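Local atomic coordinates of chymotrypsin (Cellulomonas bogoriensis, PDB entry 2EA3), a protein that probably cleaves peptide bonds within proteins as a chymotrypsin-like serine endopeptidase of the S1 family, made as a zymogen. Residues V94-S99 with T129-P134. Residues are numbered along the deposited sequence; the frame is centred on the assembly and turned at random.
Sequences VCRSGS and TVCAEP
Arg96 reaches from strand 93-98 to the backbone of the loop 129-134, where NE and NH2, along one side of its guanidinium, both donate to the carbonyl oxygen of Cys131. Its NE donates to Cys131 O at 2.9 Å, in the plane of the carbonyl, and its NH2 donates to Cys131 O at 3.0 Å from above that plane. Neither bond is straight: the N-H...O angles are 141° for NE and 134° for NH2, as expected when a forked pair of donors converges on a single acceptor, and the oxygen lies slightly out of the guanidinium plane. The side chain leaves the strand with CG anti to the backbone N and then bends at chi3 (48°), which brings NE and NH2 to Cys131 O. Beside it, Ala132 CB rests 3.7 Å from Arg96 NE, while the guanidinium edge meets Gly98 CA of its own strand. The aliphatic base of the arginine packs on Val130, whose CG1 comes within 3.7 Å of Arg96 CB. The other methyl of Val130, CG2, meets Val94 CG2 at 3.9 Å, the two valines crossing at about a right angle. Strand 93-98 belongs to the second six-stranded barrel of the chymotrypsin fold, and the loop leads from strand 125-128 towards strand 140-143. Disulfides Cys95-Cys105 and Cys131-Cys158 tie the two segments to other parts of this barrel. A leucine in place of Arg96 would probably keep some packing on Val130 but leave Cys131 O without both of these donors. Two of the three guanidinium nitrogens thus serve one neutral carbonyl while NH1 bonds outside the two segments, a polar link flanked by apolar contacts that joins barrel strand to loop, where the Ala132 side chain lies near, without touching, what is probably the Ser-His-Asp triad.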
# COMPACT_ATOMS: atom_id res chain seq x y z
N VAL A 94 14.37 -0.58 0.03
CA VAL A 94 12.99 -0.32 0.42
C VAL A 94 12.48 -1.50 1.24
O VAL A 94 12.95 -2.64 1.09
CB VAL A 94 12.09 -0.10 -0.80
CG1 VAL A 94 12.39 1.24 -1.46
CG2 VAL A 94 12.23 -1.28 -1.80
N CYS A 95 11.53 -1.20 2.12
CA CYS A 95 10.92 -2.26 2.94
C CYS A 95 9.43 -2.14 2.82
O CYS A 95 8.89 -1.02 2.76
CB CYS A 95 11.29 -2.12 4.41
SG CYS A 95 13.03 -2.39 4.74
N ARG A 96 8.78 -3.30 2.81
CA ARG A 96 7.36 -3.41 2.66
C ARG A 96 6.76 -3.96 3.97
O ARG A 96 7.36 -4.81 4.59
CB ARG A 96 7.06 -4.40 1.51
CG ARG A 96 5.54 -4.60 1.29
CD ARG A 96 5.21 -5.84 0.43
NE ARG A 96 5.91 -7.06 0.87
CZ ARG A 96 5.66 -7.72 2.00
NH1 ARG A 96 4.71 -7.29 2.84
NH2 ARG A 96 6.36 -8.81 2.31
N SER A 97 5.61 -3.44 4.36
CA SER A 97 4.87 -3.96 5.50
C SER A 97 3.53 -4.47 4.97
O SER A 97 2.81 -3.75 4.29
CB SER A 97 4.64 -2.85 6.51
OG SER A 97 3.98 -3.32 7.66
N GLY A 98 3.19 -5.71 5.28
CA GLY A 98 1.94 -6.29 4.84
C GLY A 98 1.47 -7.32 5.85
O GLY A 98 2.26 -7.87 6.63
N SER A 99 0.18 -7.58 5.84
CA SER A 99 -0.44 -8.37 6.91
C SER A 99 -0.27 -9.89 6.78
O SER A 99 -0.63 -10.63 7.69
CB SER A 99 -1.93 -8.03 6.96
OG SER A 99 -2.55 -8.47 5.78
N THR A 129 12.73 -6.17 -5.70
CA THR A 129 13.10 -7.55 -5.34
C THR A 129 12.47 -7.93 -4.00
O THR A 129 12.85 -8.93 -3.39
CB THR A 129 14.62 -7.69 -5.18
OG1 THR A 129 15.06 -6.75 -4.20
CG2 THR A 129 15.34 -7.39 -6.48
N VAL A 130 11.54 -7.10 -3.51
CA VAL A 130 10.87 -7.40 -2.25
C VAL A 130 9.88 -8.54 -2.54
O VAL A 130 9.28 -8.55 -3.59
CB VAL A 130 10.08 -6.18 -1.72
CG1 VAL A 130 9.35 -6.51 -0.42
CG2 VAL A 130 10.99 -4.95 -1.54
N CYS A 131 9.70 -9.48 -1.61
CA CYS A 131 8.72 -10.55 -1.81
C CYS A 131 7.38 -10.07 -1.28
O CYS A 131 7.33 -9.17 -0.46
CB CYS A 131 9.15 -11.81 -1.04
SG CYS A 131 9.25 -11.61 0.78
N ALA A 132 6.29 -10.69 -1.73
CA ALA A 132 4.99 -10.40 -1.15
C ALA A 132 4.11 -11.60 -1.41
O ALA A 132 4.40 -12.42 -2.29
CB ALA A 132 4.37 -9.16 -1.78
N GLU A 133 3.05 -11.71 -0.62
CA GLU A 133 2.09 -12.78 -0.82
C GLU A 133 0.72 -12.13 -0.85
O GLU A 133 0.60 -10.96 -0.54
CB GLU A 133 2.27 -13.87 0.26
CG GLU A 133 3.57 -14.68 -0.02
CD GLU A 133 3.92 -15.70 1.04
OE1 GLU A 133 3.00 -16.19 1.71
OE2 GLU A 133 5.13 -16.01 1.20
N PRO A 134 -0.30 -12.87 -1.31
CA PRO A 134 -1.63 -12.30 -1.24
C PRO A 134 -2.01 -12.04 0.22
O PRO A 134 -1.77 -12.88 1.14
CB PRO A 134 -2.51 -13.39 -1.88
CG PRO A 134 -1.53 -14.18 -2.77
CD PRO A 134 -0.31 -14.22 -1.91